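Local coordinates for protein tyrosinase (Aspergillus oryzae, PDB 6JUA) that probably oxidises L-tyrosine and L-dopa to L-dopaquinone with molecular oxygen at a dinuclear copper centre, as a tyrosinase that takes part in melanin biosynthesis, at residues B[104-109]-B[406-411]; B[474-479]-B[580-585]. The protein carries 1 engineered substitution. All blocks are in the same frame, centred on the assembly; numbering follows the deposited sequence.

In the fold
Contact 1 lies in the copper-binding part of the enzyme, where helix 103-129 meets the loop that leads into strand 412-415; contact 2 joins two neighbouring strands of the C-terminal beta sheet. Their centres are about 30 Å apart, their nearest atoms about 14 Å, and they share no secondary-structure element. Both are largely buried, yet the chemistry differs. Contact 1 is aromatic and aliphatic packing with a single hydrogen bond across it, and its tryptophan, Trp106, immediately precedes the copper ligand His107. In contact 2, four backbone hydrogen bonds set the register, an apolar face of the sheet is packed inside the domain, and the other face carries a salt bridge, a serine-histidine pair and bridging water.

Contact 1. Residues B[104-109]-B[406-411]; sequences PTWHRV and DDLRPF. With CU (copper (II) ion), chain E; PER (peroxide ion), chain G.
Trp106 and Phe411 make the dense half of this contact. CE2 and CZ of Phe411 sit over one face of the indole, toward its rim, with Phe411 CE2 3.5 Å from Trp106 CE2. The five-membered ring of Trp106 and the Phe411 ring have centroids 4.9 Å apart and planes at 42°, an oblique pairing. Val109 presses on the same phenylalanine one helical turn later: its CG1 stands 3.4 Å from Phe411 CD2. The indole is also fixed at its edge, where Trp106 NE1 donates to Arg409 O over 2.8 Å in a nearly straight bond (168°), the carbonyl oxygen lying close to the ring plane. With CG anti to the backbone N (chi1 -169°), the indole swings out from the helix to reach that loop carbonyl.

Packing is looser around Leu408, the centre of an inverse gamma turn, whose CD1 comes no closer than 4.1 Å to Val109 CG2. Beyond it the Arg409 side chain turns away from the helix into an exposed position, and only its carbonyl takes part in the bond.

On another side of the helix His107 NE2 binds copper at 2.3 Å, and the ion also holds both peroxide oxygens; His71 and His98 complete its protein ligands. Trp106 CE3 lies over the centre of one face of the His107 ring, a second-shell aromatic backing a copper ligand on a helix of the dinuclear copper site of the tyrosinase family.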
loop_
_atom_site.group_PDB
_atom_site.type_symbol
_atom_site.label_atom_id
_atom_site.label_comp_id
_atom_site.label_asym_id
_atom_site.label_seq_id
_atom_site.Cartn_x
_atom_site.Cartn_y
_atom_site.Cartn_z
ATOM N N PRO B 104 23.245 0.207 21.978
ATOM C CA PRO B 104 24.004 0.317 20.725
ATOM C C PRO B 104 24.996 -0.812 20.489
ATOM O O PRO B 104 25.227 -1.217 19.334
ATOM C CB PRO B 104 24.747 1.649 20.872
ATOM C CG PRO B 104 24.072 2.375 21.993
ATOM C CD PRO B 104 23.578 1.292 22.916
ATOM N N THR B 105 25.632 -1.345 21.516
ATOM C CA THR B 105 26.684 -2.351 21.332
ATOM C C THR B 105 26.100 -3.742 21.134
ATOM O O THR B 105 26.643 -4.500 20.316
ATOM C CB THR B 105 27.677 -2.327 22.505
ATOM O OG1 THR B 105 26.969 -2.430 23.748
ATOM C CG2 THR B 105 28.415 -0.998 22.523
ATOM N N TRP B 106 24.995 -4.082 21.800
ATOM C CA TRP B 106 24.284 -5.324 21.530
ATOM C C TRP B 106 23.859 -5.338 20.055
ATOM O O TRP B 106 24.145 -6.314 19.354
ATOM C CB TRP B 106 23.046 -5.554 22.405
ATOM C CG TRP B 106 22.510 -6.954 22.259
ATOM C CD1 TRP B 106 22.826 -8.040 23.027
ATOM C CD2 TRP B 106 21.556 -7.420 21.293
ATOM N NE1 TRP B 106 22.134 -9.149 22.593
ATOM C CE2 TRP B 106 21.345 -8.795 21.527
ATOM C CE3 TRP B 106 20.860 -6.790 20.256
ATOM C CZ2 TRP B 106 20.468 -9.546 20.744
ATOM C CZ3 TRP B 106 19.993 -7.526 19.475
ATOM C CH2 TRP B 106 19.802 -8.900 19.723
ATOM N N HIS B 107 23.246 -4.238 19.585
ATOM C CA HIS B 107 22.813 -4.224 18.179
ATOM C C HIS B 107 23.985 -4.120 17.208
ATOM O O HIS B 107 23.868 -4.631 16.065
ATOM C CB HIS B 107 21.769 -3.127 17.943
ATOM C CG HIS B 107 20.440 -3.385 18.609
ATOM N ND1 HIS B 107 20.182 -3.108 19.939
ATOM C CD2 HIS B 107 19.284 -3.904 18.118
ATOM C CE1 HIS B 107 18.936 -3.448 20.228
ATOM N NE2 HIS B 107 18.360 -3.931 19.138
ATOM N N ARG B 108 25.121 -3.529 17.577
ATOM C CA ARG B 108 26.306 -3.519 16.697
ATOM C C ARG B 108 26.726 -4.947 16.367
ATOM O O ARG B 108 26.991 -5.279 15.214
ATOM C CB ARG B 108 27.478 -2.771 17.330
ATOM C CG ARG B 108 28.824 -2.870 16.640
ATOM C CD ARG B 108 29.824 -1.785 17.030
ATOM N NE ARG B 108 29.398 -0.463 16.564
ATOM C CZ ARG B 108 29.906 0.695 16.968
ATOM N NH1 ARG B 108 30.902 0.703 17.857
ATOM N NH2 ARG B 108 29.453 1.857 16.497
ATOM N N VAL B 109 26.790 -5.802 17.398
ATOM C CA VAL B 109 27.135 -7.199 17.161
ATOM C C VAL B 109 26.062 -7.914 16.339
ATOM O O VAL B 109 26.369 -8.736 15.464
ATOM C CB VAL B 109 27.363 -7.967 18.477
ATOM C CG1 VAL B 109 27.831 -9.383 18.171
ATOM C CG2 VAL B 109 28.396 -7.254 19.357
ATOM N N ASP B 406 28.770 -6.291 30.724
ATOM C CA ASP B 406 27.732 -7.306 30.534
ATOM C C ASP B 406 28.021 -8.213 29.343
ATOM O O ASP B 406 28.362 -7.728 28.258
ATOM C CB ASP B 406 26.361 -6.673 30.312
ATOM C CG ASP B 406 25.779 -5.948 31.504
ATOM O OD1 ASP B 406 26.309 -6.086 32.625
ATOM O OD2 ASP B 406 24.774 -5.217 31.308
ATOM N N ASP B 407 27.838 -9.524 29.499
ATOM C CA ASP B 407 27.867 -10.427 28.346
ATOM C C ASP B 407 26.756 -10.054 27.368
ATOM O O ASP B 407 25.602 -9.910 27.781
ATOM C CB ASP B 407 27.712 -11.884 28.776
ATOM C CG ASP B 407 28.911 -12.454 29.501
ATOM O OD1 ASP B 407 30.047 -12.096 29.130
ATOM O OD2 ASP B 407 28.724 -13.285 30.419
ATOM N N LEU B 408 27.090 -9.896 26.098
ATOM C CA LEU B 408 26.108 -9.633 25.041
ATOM C C LEU B 408 25.638 -10.964 24.444
ATOM O O LEU B 408 25.954 -11.371 23.328
ATOM C CB LEU B 408 26.707 -8.683 24.011
ATOM C CG LEU B 408 27.310 -7.370 24.517
ATOM C CD1 LEU B 408 28.087 -6.651 23.429
ATOM C CD2 LEU B 408 26.237 -6.445 25.084
ATOM N N ARG B 409 24.860 -11.698 25.250
ATOM C CA ARG B 409 24.322 -12.990 24.840
ATOM C C ARG B 409 23.368 -12.782 23.673
ATOM O O ARG B 409 22.680 -11.751 23.585
ATOM C CB ARG B 409 23.603 -13.663 26.017
ATOM C CG ARG B 409 24.515 -13.861 27.230
ATOM C CD ARG B 409 23.729 -14.225 28.481
ATOM N NE ARG B 409 23.372 -15.637 28.485
ATOM C CZ ARG B 409 24.012 -16.606 29.119
ATOM N NH1 ARG B 409 25.090 -16.349 29.850
ATOM N NH2 ARG B 409 23.562 -17.850 29.023
ATOM N N PRO B 410 23.245 -13.720 22.747
ATOM C CA PRO B 410 23.913 -15.017 22.725
ATOM C C PRO B 410 25.181 -15.083 21.882
ATOM O O PRO B 410 25.549 -16.153 21.399
ATOM C CB PRO B 410 22.825 -15.865 22.031
ATOM C CG PRO B 410 22.354 -14.926 20.952
ATOM C CD PRO B 410 22.293 -13.578 21.616
ATOM N N PHE B 411 25.876 -13.970 21.671
ATOM C CA PHE B 411 26.873 -13.874 20.607
ATOM C C PHE B 411 28.255 -14.346 21.044
ATOM O O PHE B 411 28.895 -13.747 21.915
ATOM C CB PHE B 411 26.955 -12.425 20.110
ATOM C CG PHE B 411 25.659 -11.802 19.667
ATOM C CD1 PHE B 411 24.808 -12.440 18.781
ATOM C CD2 PHE B 411 25.275 -10.540 20.121
ATOM C CE1 PHE B 411 23.630 -11.853 18.344
ATOM C CE2 PHE B 411 24.092 -9.951 19.726
ATOM C CZ PHE B 411 23.258 -10.612 18.845
HETATM CU CU CU E . 16.100 -4.070 19.152
HETATM O O1 PER G . 15.741 -2.252 18.662
HETATM O O2 PER G . 15.220 -3.138 17.617
#

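Contact 2. Residues B[474-479]-B[580-585]; sequences LSIRYS and VEVALH
Arg477 and Glu581 face each other as a hydrogen-bonded pair of antiparallel strands, and their side chains lock together above the sheet. The grip is side-on: Arg477 NE reaches Glu581 OE2 at 3.0 Å while NH2 takes OE1 at 3.1 Å. Both oxygens lie near the guanidinium plane, but the two planes are turned 47° apart, and NE meets OE2 from above the carboxylate. A bend at chi3 (70°) turns the NE/NH2 side of the guanidinium toward the carboxylate. Water 2 donates to both Glu581 OE2 and Arg477 O, tying the acid to the backbone as well.

Below these side chains the backbones trade two bonds, Arg477 N to Glu581 O and Glu581 N to Arg477 O; Ser475 and Ala583 repeat the exchange two residues along. Strands 470-478 and 580-588 are thus neighbours inside the mixed sheet of the C-terminal domain, flanked by strands 539-544 and 604-611.

On the other face Leu474, with CG anti to its carbonyl carbon (chi1 -72°), crosses Leu584 obliquely. Its CD2 lies 3.8 Å from Leu584 CD1 and 4.2 Å from Val582 CG1. Ile476 runs alongside Val580, CG2 to CG1 also 3.8 Å. Val511 and Val514 of strand 510-516 pack against Leu474 and Ile476 respectively, and Pro563 against Val582. Ser475 shares the face of the salt bridge, its OG 2.8 Å from His585 NE2 at the imidazole edge.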
loop_
_atom_site.group_PDB
_atom_site.type_symbol
_atom_site.label_atom_id
_atom_site.label_comp_id
_atom_site.label_asym_id
_atom_site.label_seq_id
_atom_site.Cartn_x
_atom_site.Cartn_y
_atom_site.Cartn_z
ATOM N N LEU B 474 11.209 20.351 23.754
ATOM C CA LEU B 474 10.283 19.654 24.642
ATOM C C LEU B 474 10.987 18.474 25.310
ATOM O O LEU B 474 11.653 17.698 24.635
ATOM C CB LEU B 474 9.065 19.173 23.858
ATOM C CG LEU B 474 8.089 20.279 23.407
ATOM C CD1 LEU B 474 7.291 19.826 22.196
ATOM C CD2 LEU B 474 7.184 20.670 24.562
ATOM N N SER B 475 10.861 18.321 26.625
ATOM C CA SER B 475 11.324 17.128 27.335
ATOM C C SER B 475 10.164 16.196 27.670
ATOM O O SER B 475 9.054 16.653 27.967
ATOM C CB SER B 475 12.055 17.567 28.604
ATOM O OG SER B 475 11.192 18.371 29.398
ATOM N N ILE B 476 10.397 14.891 27.574
ATOM C CA ILE B 476 9.376 13.869 27.745
ATOM C C ILE B 476 9.925 12.680 28.540
ATOM O O ILE B 476 10.914 12.061 28.139
ATOM C CB ILE B 476 8.828 13.349 26.400
ATOM C CG1 ILE B 476 8.315 14.431 25.442
ATOM C CG2 ILE B 476 7.738 12.310 26.645
ATOM C CD1 ILE B 476 9.413 14.990 24.555
ATOM N N ARG B 477 9.294 12.377 29.666
ATOM C CA ARG B 477 9.658 11.266 30.531
ATOM C C ARG B 477 8.446 10.399 30.859
ATOM O O ARG B 477 7.396 10.938 31.213
ATOM C CB ARG B 477 10.250 11.774 31.852
ATOM C CG ARG B 477 10.783 10.630 32.712
ATOM C CD ARG B 477 11.879 11.111 33.655
ATOM N NE ARG B 477 11.335 11.979 34.705
ATOM C CZ ARG B 477 12.064 12.732 35.513
ATOM N NH1 ARG B 477 13.388 12.753 35.438
ATOM N NH2 ARG B 477 11.455 13.476 36.426
ATOM N N TYR B 478 8.596 9.087 30.724
ATOM C CA TYR B 478 7.516 8.116 30.886
ATOM C C TYR B 478 8.052 6.770 31.365
ATOM O O TYR B 478 9.263 6.536 31.387
ATOM C CB TYR B 478 6.741 7.981 29.565
ATOM C CG TYR B 478 7.612 7.403 28.466
ATOM C CD1 TYR B 478 8.436 8.254 27.736
ATOM C CD2 TYR B 478 7.638 6.045 28.169
ATOM C CE1 TYR B 478 9.258 7.781 26.729
ATOM C CE2 TYR B 478 8.466 5.570 27.160
ATOM C CZ TYR B 478 9.266 6.430 26.445
ATOM O OH TYR B 478 10.090 5.950 25.448
ATOM N N SER B 479 7.160 5.878 31.788
ATOM C CA SER B 479 7.538 4.509 32.140
ATOM C C SER B 479 7.144 3.568 31.007
ATOM O O SER B 479 5.989 3.551 30.585
ATOM C CB SER B 479 6.895 4.050 33.446
ATOM O OG SER B 479 6.981 2.638 33.584
ATOM N N VAL B 580 2.844 10.982 32.047
ATOM C CA VAL B 580 3.906 11.543 31.229
ATOM C C VAL B 580 4.307 12.900 31.797
ATOM O O VAL B 580 3.434 13.742 32.018
ATOM C CB VAL B 580 3.510 11.698 29.748
ATOM C CG1 VAL B 580 4.715 12.135 28.927
ATOM C CG2 VAL B 580 2.945 10.387 29.216
ATOM N N GLU B 581 5.602 13.097 32.041
ATOM C CA GLU B 581 6.075 14.438 32.413
ATOM C C GLU B 581 6.600 15.168 31.170
ATOM O O GLU B 581 7.601 14.739 30.588
ATOM C CB GLU B 581 7.138 14.318 33.498
ATOM C CG GLU B 581 6.761 13.422 34.669
ATOM C CD GLU B 581 7.952 13.031 35.525
ATOM O OE1 GLU B 581 8.390 13.891 36.320
ATOM O OE2 GLU B 581 8.437 11.884 35.421
ATOM N N VAL B 582 5.927 16.238 30.761
ATOM C CA VAL B 582 6.307 17.066 29.625
ATOM C C VAL B 582 6.577 18.514 30.037
ATOM O O VAL B 582 5.848 19.086 30.836
ATOM C CB VAL B 582 5.207 17.069 28.550
ATOM C CG1 VAL B 582 5.588 17.942 27.361
ATOM C CG2 VAL B 582 4.934 15.641 28.102
ATOM N N ALA B 583 7.622 19.106 29.460
ATOM C CA ALA B 583 7.983 20.491 29.718
ATOM C C ALA B 583 8.594 21.139 28.480
ATOM O O ALA B 583 9.177 20.473 27.615
ATOM C CB ALA B 583 8.931 20.581 30.904
ATOM N N LEU B 584 8.441 22.454 28.402
ATOM C CA LEU B 584 8.972 23.273 27.326
ATOM C C LEU B 584 10.122 24.123 27.859
ATOM O O LEU B 584 9.992 24.731 28.925
ATOM C CB LEU B 584 7.865 24.149 26.738
ATOM C CG LEU B 584 8.224 25.064 25.563
ATOM C CD1 LEU B 584 8.506 24.268 24.299
ATOM C CD2 LEU B 584 7.100 26.063 25.317
ATOM N N HIS B 585 11.240 24.127 27.146
ATOM C CA HIS B 585 12.448 24.807 27.586
ATOM C C HIS B 585 12.967 25.747 26.495
ATOM O O HIS B 585 12.821 25.439 25.303
ATOM C CB HIS B 585 13.537 23.803 27.984
ATOM C CG HIS B 585 13.069 22.719 28.904
ATOM N ND1 HIS B 585 13.237 22.738 30.275
ATOM C CD2 HIS B 585 12.393 21.578 28.635
ATOM C CE1 HIS B 585 12.699 21.642 30.793
ATOM N NE2 HIS B 585 12.175 20.922 29.814
HETATM O O HOH W 1 9.809 16.277 31.143
HETATM O O HOH W 2 6.810 10.169 34.075
#